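Berberine bridge enzyme-like protein (Arabidopsis thaliana, PDB 5D79) is an FAD-dependent oxidoreductase of the berberine bridge enzyme-like family, secreted and involved in adaptation to salt stress. Local coordinates at residues G101-T106 with F519-Q524; E74-V79 with S117-N122; S80-V85 with P124-D129. One frame throughout, in Å; residues are numbered along the deposited sequence.

How the contacts relate
From the N terminus, the chain first passes 74-79 and then, without a break, 80-85. Strand 103-107 follows, then the loop 117-122 and strand 125-129. Contact 2 closes a loop of 37 residues and contact 3 one of 38. The two loops cross, since their segments alternate. Contact 1 crosses both: it starts inside them and closes 412 residues later, at 519-524. All three contacts meet around one small sheet. R105 exchanges backbone hydrogen bonds with A126 and I128, linking contacts 1 and 3. V79 N hydrogen-bonds to F125 O, linking contacts 2 and 3. E523 OE2 accepts a hydrogen bond from Y121 N, linking contacts 1 and 2. The C-terminal loop is tied to the FAD-binding domain.

Contact 1. Residues G101-T106 with F519-Q524; sequences GIHVRT and FFCDEQ. With FAD (flavin-adenine dinucleotide), chain E.
R105 and E523 form the salt bridge of this contact. It joins the edge strand 103-107 of the small sheet in the PCMH-type FAD-binding domain to the C-terminal loop 519-524. R105 CB lies beside S117 O. The chain then bends at CG (chi2 -63°), which turns the rest toward the loop. R105 NE comes within 3.7 Å of C521 O. At CZ the guanidinium lies flat under D522, whose CB sits over the centre of one face, 3.3 Å from R105 CZ. The tip meets E523 end-on. R105 NH1 gives a hydrogen bond of 3.1 Å to the syn lone pair of E523 OE1. R105 NH2 reaches E523 OE2 at 3.1 Å, and the guanidinium and carboxylate planes are 55° apart. Each end has a further partner: NH1 binds L116 O, and OE2 accepts from Y121 N. This probably fixes the rotation of both groups.

F519 packs at the other end. F519 CE2 lies 3.8 Å from V104 CG2, and the ring edge faces I102 O. A water donates to F519 O and accepts from V104 N. Strand 103-107 also reaches the cofactor, where T106 O accepts a 2.9 Å hydrogen bond from FAD O2B.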
# COMPACT_ATOMS: atom_id res chain seq x y z
N GLY A 101 -4.95 -11.89 27.87
CA GLY A 101 -3.61 -12.03 27.33
C GLY A 101 -3.59 -12.53 25.90
O GLY A 101 -2.65 -13.20 25.47
N ILE A 102 -4.62 -12.19 25.14
CA ILE A 102 -4.69 -12.63 23.77
C ILE A 102 -4.19 -11.56 22.80
O ILE A 102 -4.61 -10.40 22.84
CB ILE A 102 -6.10 -13.05 23.39
CG1 ILE A 102 -6.42 -14.39 24.05
CG2 ILE A 102 -6.21 -13.20 21.89
CD1 ILE A 102 -5.54 -15.52 23.56
N HIS A 103 -3.27 -11.99 21.94
CA HIS A 103 -2.68 -11.14 20.92
C HIS A 103 -3.60 -11.12 19.70
O HIS A 103 -4.17 -12.15 19.36
CB HIS A 103 -1.30 -11.69 20.58
CG HIS A 103 -0.58 -10.92 19.53
ND1 HIS A 103 -0.50 -9.54 19.54
CD2 HIS A 103 0.11 -11.33 18.44
CE1 HIS A 103 0.20 -9.14 18.50
NE2 HIS A 103 0.58 -10.20 17.81
N VAL A 104 -3.77 -9.97 19.06
CA VAL A 104 -4.60 -9.92 17.85
C VAL A 104 -3.88 -9.31 16.66
O VAL A 104 -2.87 -8.64 16.81
CB VAL A 104 -5.89 -9.11 18.07
CG1 VAL A 104 -6.64 -9.62 19.28
CG2 VAL A 104 -5.59 -7.63 18.20
N ARG A 105 -4.42 -9.57 15.47
CA ARG A 105 -4.00 -8.90 14.25
C ARG A 105 -5.23 -8.39 13.53
O ARG A 105 -6.25 -9.06 13.54
CB ARG A 105 -3.21 -9.85 13.35
CG ARG A 105 -1.85 -10.24 13.91
CD ARG A 105 -0.93 -9.04 14.05
NE ARG A 105 0.27 -9.38 14.81
CZ ARG A 105 1.43 -9.73 14.27
NH1 ARG A 105 1.56 -9.78 12.95
NH2 ARG A 105 2.46 -10.03 15.04
N THR A 106 -5.14 -7.22 12.92
CA THR A 106 -6.29 -6.62 12.24
C THR A 106 -6.18 -6.69 10.72
O THR A 106 -5.21 -6.19 10.14
CB THR A 106 -6.48 -5.16 12.64
OG1 THR A 106 -6.81 -5.09 14.03
CG2 THR A 106 -7.60 -4.53 11.83
N PHE A 519 -0.09 -2.89 23.43
CA PHE A 519 -0.99 -3.96 23.01
C PHE A 519 -0.90 -4.19 21.51
O PHE A 519 -0.81 -5.33 21.05
CB PHE A 519 -2.45 -3.68 23.38
CG PHE A 519 -3.43 -4.74 22.88
CD1 PHE A 519 -3.48 -6.01 23.49
CD2 PHE A 519 -4.28 -4.49 21.81
CE1 PHE A 519 -4.37 -6.99 23.03
CE2 PHE A 519 -5.17 -5.47 21.35
CZ PHE A 519 -5.21 -6.72 21.96
N PHE A 520 -0.93 -3.11 20.75
CA PHE A 520 -0.89 -3.22 19.30
C PHE A 520 0.54 -3.34 18.80
O PHE A 520 1.23 -2.34 18.62
CB PHE A 520 -1.61 -2.03 18.66
CG PHE A 520 -3.06 -1.97 19.01
CD1 PHE A 520 -3.98 -2.77 18.34
CD2 PHE A 520 -3.52 -1.15 20.03
CE1 PHE A 520 -5.31 -2.73 18.66
CE2 PHE A 520 -4.86 -1.11 20.36
CZ PHE A 520 -5.75 -1.90 19.68
N CYS A 521 0.99 -4.58 18.59
CA CYS A 521 2.35 -4.86 18.16
C CYS A 521 2.41 -6.00 17.15
O CYS A 521 1.66 -6.97 17.25
CB CYS A 521 3.25 -5.18 19.37
SG CYS A 521 3.02 -6.83 20.16
N ASP A 522 3.29 -5.87 16.16
CA ASP A 522 3.65 -6.98 15.27
C ASP A 522 5.17 -7.07 15.19
O ASP A 522 5.88 -6.53 16.05
CB ASP A 522 3.02 -6.83 13.87
CG ASP A 522 3.19 -5.44 13.27
OD1 ASP A 522 4.24 -4.80 13.45
OD2 ASP A 522 2.27 -4.98 12.58
N GLU A 523 5.68 -7.73 14.16
CA GLU A 523 7.11 -7.98 14.04
C GLU A 523 7.96 -6.74 13.66
O GLU A 523 9.19 -6.79 13.75
CB GLU A 523 7.34 -9.11 13.04
CG GLU A 523 6.91 -10.50 13.52
CD GLU A 523 5.40 -10.70 13.58
OE1 GLU A 523 4.66 -9.94 12.91
OE2 GLU A 523 4.95 -11.63 14.29
N GLN A 524 7.31 -5.65 13.25
CA GLN A 524 7.99 -4.41 12.88
C GLN A 524 7.32 -3.15 13.47
O GLN A 524 7.59 -2.02 13.03
CB GLN A 524 8.06 -4.28 11.36
CG GLN A 524 9.24 -4.97 10.70
CD GLN A 524 9.40 -4.60 9.23
OE1 GLN A 524 8.45 -4.12 8.60
NE2 GLN A 524 10.59 -4.82 8.68
PA FAD E . -4.01 -5.69 5.23
O1A FAD E . -3.13 -6.91 5.19
O2A FAD E . -5.44 -6.00 5.59
O5B FAD E . -3.36 -4.59 6.23
C5B FAD E . -1.98 -4.28 6.17
C4B FAD E . -1.45 -3.69 7.49
O4B FAD E . -2.34 -2.68 7.94
C3B FAD E . -1.39 -4.75 8.58
O3B FAD E . -0.27 -4.55 9.43
C2B FAD E . -2.69 -4.55 9.33
O2B FAD E . -2.61 -4.96 10.69
C1B FAD E . -2.96 -3.06 9.15
N9A FAD E . -4.40 -2.70 9.13
C8A FAD E . -5.36 -3.02 8.20
N7A FAD E . -6.53 -2.45 8.58
C5A FAD E . -6.34 -1.77 9.74
C6A FAD E . -7.17 -1.02 10.56
N6A FAD E . -8.38 -0.65 10.15
N1A FAD E . -6.66 -0.44 11.71
C2A FAD E . -5.33 -0.59 12.02
N3A FAD E . -4.51 -1.34 11.20
C4A FAD E . -5.00 -1.92 10.08
N1 FAD E . 0.42 0.43 -2.16
C2 FAD E . 0.60 1.67 -2.75
O2 FAD E . 0.54 2.70 -2.08
N3 FAD E . 0.84 1.74 -4.12
C4 FAD E . 0.90 0.59 -4.90
O4 FAD E . 1.00 0.70 -6.12
C4X FAD E . 0.70 -0.65 -4.30
N5 FAD E . 0.62 -1.81 -5.06
C5X FAD E . 0.12 -2.97 -4.49
C6 FAD E . -0.21 -4.07 -5.27
C7 FAD E . -0.71 -5.24 -4.67
C7M FAD E . -1.05 -6.43 -5.52
C8 FAD E . -0.93 -5.28 -3.30
C8M FAD E . -1.44 -6.53 -2.63
C9 FAD E . -0.60 -4.18 -2.52
C9A FAD E . -0.03 -3.04 -3.10
N10 FAD E . 0.34 -1.95 -2.32
C10 FAD E . 0.43 -0.71 -2.92
C1' FAD E . 0.54 -2.11 -0.85
C2' FAD E . -0.71 -1.86 -0.03
O2' FAD E . -1.08 -0.51 -0.13
C3' FAD E . -0.40 -2.25 1.41
O3' FAD E . -0.16 -3.64 1.46
C4' FAD E . -1.55 -1.95 2.35
O4' FAD E . -1.07 -1.81 3.66
C5' FAD E . -2.50 -3.13 2.35
O5' FAD E . -3.72 -2.72 2.94
P FAD E . -4.85 -3.84 3.14
O1P FAD E . -5.94 -3.31 4.02
O2P FAD E . -5.39 -4.30 1.81
O3P FAD E . -3.94 -5.02 3.76
O HOH W 1 -0.39 -7.80 22.20
O HOH W 2 -2.95 -7.62 20.16
O HOH W 3 -1.32 -6.46 17.87

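Contact 2. Residues E74-V79 with S117-N122; sequences ETPKPV and SYIAYN. With FAD (flavin-adenine dinucleotide), chain E.
P76 presses its ring against I119, A120 and Y121, and this is the tight part of the contact. Two loops of the PCMH-type FAD-binding domain meet here. One, 74-79, leads into strand 80-82. The other loop, 117-122, comes shortly before strand 125-129. P76 CB is 3.4 Å from A120 O. P76 CG is 3.6 Å from Y121 CD1, and P76 CD lies 3.7 Å from Y121 CE1. Both carbons approach the ring obliquely. P76 CD also meets I119 CG2 at 3.9 Å. With I119 CG1 beside the backbone N (chi1 -49°), CG2 is anti to that N. This brings it over a face of the Y121 ring, offset toward the rim, as well as up to the proline. The three side chains form one apolar cluster. The two loops share no direct hydrogen bond; the contact is van der Waals packing. P76 and Y121 lie toward solvent, both partly exposed.

P78 and Y118 are buried but meet less closely: P78 CD stays 4.3 Å from Y118 O. K77 points away and gives its NZ to T75 O at 2.7 Å, from above the carbonyl plane, and to V72 O. E74 and N122 lie exposed, and N122 is poorly ordered.

At the inner end of the loop, S117 OG donates a short hydrogen bond of 2.5 Å to FAD O1A, a phosphate oxygen. The Y118 side chain is about 8 Å from that of H111, the histidine of covalent flavin attachment, which is not linked in this structure. The loop therefore runs from the cofactor out to the P76 cluster. P78 and Y118 both rest on L61 of helix 58-63. P78 also packs on F125 and V127 of strand 125-129, and A120 lies against H103 and R105 of strand 103-107.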
# COMPACT_ATOMS: atom_id res chain seq x y z
N GLU A 74 2.11 -24.62 6.56
CA GLU A 74 3.28 -24.51 7.42
C GLU A 74 3.41 -23.13 8.08
O GLU A 74 4.24 -22.94 8.97
CB GLU A 74 4.56 -24.82 6.63
CG GLU A 74 4.51 -24.49 5.13
CD GLU A 74 3.92 -25.62 4.28
OE1 GLU A 74 2.71 -25.89 4.40
OE2 GLU A 74 4.68 -26.24 3.50
N THR A 75 2.59 -22.17 7.65
CA THR A 75 2.59 -20.83 8.23
C THR A 75 1.63 -20.77 9.42
O THR A 75 0.64 -21.51 9.47
CB THR A 75 2.22 -19.75 7.19
OG1 THR A 75 1.00 -20.10 6.53
CG2 THR A 75 3.34 -19.61 6.15
N PRO A 76 1.94 -19.90 10.40
CA PRO A 76 1.15 -19.80 11.64
C PRO A 76 -0.32 -19.48 11.39
O PRO A 76 -0.66 -18.60 10.59
CB PRO A 76 1.84 -18.67 12.41
CG PRO A 76 3.26 -18.70 11.93
CD PRO A 76 3.17 -19.07 10.47
N LYS A 77 -1.19 -20.19 12.09
CA LYS A 77 -2.63 -20.00 11.99
C LYS A 77 -3.20 -19.41 13.28
O LYS A 77 -2.72 -19.73 14.36
CB LYS A 77 -3.31 -21.32 11.65
CG LYS A 77 -2.85 -21.91 10.32
CD LYS A 77 -3.07 -20.92 9.17
CE LYS A 77 -2.74 -21.53 7.81
NZ LYS A 77 -1.33 -21.97 7.72
N PRO A 78 -4.21 -18.53 13.18
CA PRO A 78 -4.86 -17.99 14.37
C PRO A 78 -5.80 -19.00 15.02
O PRO A 78 -6.33 -19.88 14.34
CB PRO A 78 -5.65 -16.80 13.83
CG PRO A 78 -5.99 -17.20 12.43
CD PRO A 78 -4.79 -17.99 11.93
N VAL A 79 -6.00 -18.86 16.32
CA VAL A 79 -6.85 -19.77 17.07
C VAL A 79 -8.31 -19.26 17.03
O VAL A 79 -9.26 -19.97 17.39
CB VAL A 79 -6.32 -19.93 18.52
CG1 VAL A 79 -6.51 -18.64 19.29
CG2 VAL A 79 -6.95 -21.11 19.21
N SER A 117 -1.13 -9.18 8.74
CA SER A 117 -2.50 -8.90 9.17
C SER A 117 -3.26 -10.18 9.54
O SER A 117 -4.30 -10.14 10.21
CB SER A 117 -3.26 -8.15 8.07
OG SER A 117 -3.15 -8.82 6.83
N TYR A 118 -2.74 -11.32 9.09
CA TYR A 118 -3.34 -12.61 9.41
C TYR A 118 -2.28 -13.61 9.84
O TYR A 118 -2.57 -14.79 10.00
CB TYR A 118 -4.13 -13.15 8.21
CG TYR A 118 -3.33 -13.21 6.93
CD1 TYR A 118 -3.23 -12.11 6.11
CD2 TYR A 118 -2.67 -14.38 6.56
CE1 TYR A 118 -2.49 -12.15 4.94
CE2 TYR A 118 -1.92 -14.44 5.40
CZ TYR A 118 -1.84 -13.32 4.59
OH TYR A 118 -1.10 -13.36 3.43
N ILE A 119 -1.05 -13.14 10.03
CA ILE A 119 0.01 -13.96 10.61
C ILE A 119 0.72 -13.25 11.76
O ILE A 119 1.16 -12.12 11.61
CB ILE A 119 1.11 -14.33 9.59
CG1 ILE A 119 0.52 -14.88 8.30
CG2 ILE A 119 2.11 -15.31 10.22
CD1 ILE A 119 1.57 -15.13 7.24
N ALA A 120 0.83 -13.94 12.89
CA ALA A 120 1.72 -13.53 13.96
C ALA A 120 2.72 -14.66 14.18
O ALA A 120 2.35 -15.84 14.14
CB ALA A 120 0.95 -13.22 15.24
N TYR A 121 3.98 -14.32 14.41
CA TYR A 121 4.99 -15.35 14.59
C TYR A 121 5.36 -15.57 16.06
O TYR A 121 5.43 -14.63 16.84
CB TYR A 121 6.24 -15.00 13.77
CG TYR A 121 6.01 -15.09 12.28
CD1 TYR A 121 5.95 -16.32 11.64
CD2 TYR A 121 5.86 -13.94 11.51
CE1 TYR A 121 5.74 -16.40 10.28
CE2 TYR A 121 5.66 -14.02 10.14
CZ TYR A 121 5.60 -15.25 9.53
OH TYR A 121 5.39 -15.36 8.17
N ASN A 122 5.56 -16.84 16.42
CA ASN A 122 6.07 -17.24 17.74
C ASN A 122 5.17 -16.94 18.95
O ASN A 122 5.61 -17.07 20.09
CB ASN A 122 7.45 -16.62 17.99
CG ASN A 122 8.58 -17.47 17.45
OD1 ASN A 122 9.05 -17.27 16.32
ND2 ASN A 122 9.03 -18.43 18.25
PA FAD E . -4.01 -5.69 5.23
O1A FAD E . -3.13 -6.91 5.19
O2A FAD E . -5.44 -6.00 5.59
O5B FAD E . -3.36 -4.59 6.23
C5B FAD E . -1.98 -4.28 6.17
C4B FAD E . -1.45 -3.69 7.49
O4B FAD E . -2.34 -2.68 7.94
C3B FAD E . -1.39 -4.75 8.58
O3B FAD E . -0.27 -4.55 9.43
C2B FAD E . -2.69 -4.55 9.33
O2B FAD E . -2.61 -4.96 10.69
C1B FAD E . -2.96 -3.06 9.15
N9A FAD E . -4.40 -2.70 9.13
C8A FAD E . -5.36 -3.02 8.20
N7A FAD E . -6.53 -2.45 8.58
C5A FAD E . -6.34 -1.77 9.74
C6A FAD E . -7.17 -1.02 10.56
N6A FAD E . -8.38 -0.65 10.15
N1A FAD E . -6.66 -0.44 11.71
C2A FAD E . -5.33 -0.59 12.02
N3A FAD E . -4.51 -1.34 11.20
C4A FAD E . -5.00 -1.92 10.08
N1 FAD E . 0.42 0.43 -2.16
C2 FAD E . 0.60 1.67 -2.75
O2 FAD E . 0.54 2.70 -2.08
N3 FAD E . 0.84 1.74 -4.12
C4 FAD E . 0.90 0.59 -4.90
O4 FAD E . 1.00 0.70 -6.12
C4X FAD E . 0.70 -0.65 -4.30
N5 FAD E . 0.62 -1.81 -5.06
C5X FAD E . 0.12 -2.97 -4.49
C6 FAD E . -0.21 -4.07 -5.27
C7 FAD E . -0.71 -5.24 -4.67
C7M FAD E . -1.05 -6.43 -5.52
C8 FAD E . -0.93 -5.28 -3.30
C8M FAD E . -1.44 -6.53 -2.63
C9 FAD E . -0.60 -4.18 -2.52
C9A FAD E . -0.03 -3.04 -3.10
N10 FAD E . 0.34 -1.95 -2.32
C10 FAD E . 0.43 -0.71 -2.92
C1' FAD E . 0.54 -2.11 -0.85
C2' FAD E . -0.71 -1.86 -0.03
O2' FAD E . -1.08 -0.51 -0.13
C3' FAD E . -0.40 -2.25 1.41
O3' FAD E . -0.16 -3.64 1.46
C4' FAD E . -1.55 -1.95 2.35
O4' FAD E . -1.07 -1.81 3.66
C5' FAD E . -2.50 -3.13 2.35
O5' FAD E . -3.72 -2.72 2.94
P FAD E . -4.85 -3.84 3.14
O1P FAD E . -5.94 -3.31 4.02
O2P FAD E . -5.39 -4.30 1.81
O3P FAD E . -3.94 -5.02 3.76

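Contact 3. Residues S80-V85 with P124-D129; sequences SIITPV and PFAVID
P84 turns the CD-CG side of its ring to strand 125-129. P84 CD is 3.1 Å from D129 O, and P84 CG is 4.0 Å from I128 CG2; the P84 and I128 side chains cross at about a right angle. At the other end the F125 ring has P78 CB over one face and A120 CB over the other, with Y118 O at its edge by CZ. Between them runs a parallel strand pair. V127 N bonds to S80 O, and I82 N meets V127 O almost straight (2.8 Å, 174°). D129 N binds I82 O at 2.9 Å. P84 has no N-H to continue the pattern. A water donates to both P84 O and D129 O. With an alanine here, the packing of P84 CG on I128 CG2 would probably be lost, leaving a gap. D129 OD2 forms salt bridges with R131 and R107.

I81 and V127 lie side by side on one face of the sheet, where I81 packs on helix 58-63. I82, A126 and I128 point to the other, and I128 meets V93 and I94 of helix 87-100. That helix connects strand 80-82 to strand 103-107 in a beta-alpha-beta crossover, with strand 125-129 between them.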
# COMPACT_ATOMS: atom_id res chain seq x y z
N SER A 80 -8.47 -18.02 16.54
CA SER A 80 -9.80 -17.46 16.29
C SER A 80 -9.79 -16.28 15.31
O SER A 80 -8.81 -15.51 15.24
CB SER A 80 -10.47 -17.04 17.62
OG SER A 80 -9.66 -16.15 18.37
N ILE A 81 -10.87 -16.16 14.54
CA ILE A 81 -11.13 -15.00 13.69
C ILE A 81 -12.47 -14.40 14.07
O ILE A 81 -13.44 -15.11 14.23
CB ILE A 81 -11.15 -15.37 12.19
CG1 ILE A 81 -9.82 -16.00 11.77
CG2 ILE A 81 -11.47 -14.15 11.33
CD1 ILE A 81 -9.88 -16.68 10.42
N ILE A 82 -12.51 -13.09 14.22
CA ILE A 82 -13.76 -12.40 14.51
C ILE A 82 -14.07 -11.42 13.36
O ILE A 82 -13.22 -10.61 12.97
CB ILE A 82 -13.70 -11.64 15.87
CG1 ILE A 82 -13.23 -12.57 17.00
CG2 ILE A 82 -15.05 -11.05 16.21
CD1 ILE A 82 -11.72 -12.51 17.27
N THR A 83 -15.27 -11.54 12.80
CA THR A 83 -15.73 -10.63 11.75
C THR A 83 -16.80 -9.70 12.31
O THR A 83 -17.99 -9.95 12.15
CB THR A 83 -16.29 -11.39 10.49
OG1 THR A 83 -17.50 -12.09 10.80
CG2 THR A 83 -15.27 -12.37 9.94
N PRO A 84 -16.37 -8.61 12.98
CA PRO A 84 -17.28 -7.66 13.62
C PRO A 84 -18.30 -7.05 12.65
O PRO A 84 -17.99 -6.93 11.46
CB PRO A 84 -16.33 -6.58 14.16
CG PRO A 84 -15.09 -6.70 13.30
CD PRO A 84 -14.96 -8.16 13.04
N VAL A 85 -19.48 -6.69 13.14
CA VAL A 85 -20.50 -6.07 12.29
C VAL A 85 -20.90 -4.69 12.81
O VAL A 85 -21.53 -3.91 12.10
CB VAL A 85 -21.76 -6.95 12.17
CG1 VAL A 85 -21.41 -8.28 11.49
CG2 VAL A 85 -22.40 -7.17 13.54
N PRO A 124 0.66 -17.29 19.84
CA PRO A 124 -0.73 -17.49 19.42
C PRO A 124 -1.54 -16.19 19.33
O PRO A 124 -1.36 -15.28 20.14
CB PRO A 124 -1.30 -18.40 20.52
CG PRO A 124 -0.10 -19.11 21.07
CD PRO A 124 1.01 -18.11 21.01
N PHE A 125 -2.42 -16.11 18.34
CA PHE A 125 -3.13 -14.86 18.06
C PHE A 125 -4.53 -15.09 17.54
O PHE A 125 -4.92 -16.21 17.23
CB PHE A 125 -2.34 -14.01 17.06
CG PHE A 125 -2.35 -14.56 15.66
CD1 PHE A 125 -1.54 -15.63 15.31
CD2 PHE A 125 -3.15 -13.99 14.68
CE1 PHE A 125 -1.55 -16.14 14.01
CE2 PHE A 125 -3.16 -14.49 13.38
CZ PHE A 125 -2.36 -15.57 13.05
N ALA A 126 -5.29 -14.01 17.44
CA ALA A 126 -6.59 -14.03 16.81
C ALA A 126 -6.61 -12.95 15.73
O ALA A 126 -5.72 -12.10 15.69
CB ALA A 126 -7.68 -13.81 17.83
N VAL A 127 -7.61 -12.99 14.85
CA VAL A 127 -7.73 -12.02 13.76
C VAL A 127 -9.02 -11.22 13.83
O VAL A 127 -10.10 -11.79 13.93
CB VAL A 127 -7.67 -12.72 12.37
CG1 VAL A 127 -8.08 -11.77 11.26
CG2 VAL A 127 -6.27 -13.27 12.10
N ILE A 128 -8.91 -9.90 13.80
CA ILE A 128 -10.06 -9.01 13.60
C ILE A 128 -10.20 -8.67 12.10
O ILE A 128 -9.57 -7.74 11.59
CB ILE A 128 -9.92 -7.68 14.40
CG1 ILE A 128 -9.47 -7.95 15.84
CG2 ILE A 128 -11.22 -6.90 14.39
CD1 ILE A 128 -9.13 -6.69 16.60
N ASP A 129 -11.02 -9.45 11.39
CA ASP A 129 -11.27 -9.26 9.96
C ASP A 129 -12.39 -8.25 9.78
O ASP A 129 -13.51 -8.45 10.28
CB ASP A 129 -11.61 -10.61 9.30
CG ASP A 129 -11.63 -10.55 7.76
OD1 ASP A 129 -12.26 -9.65 7.18
OD2 ASP A 129 -11.01 -11.45 7.13
O HOH W 4 -16.09 -7.79 9.88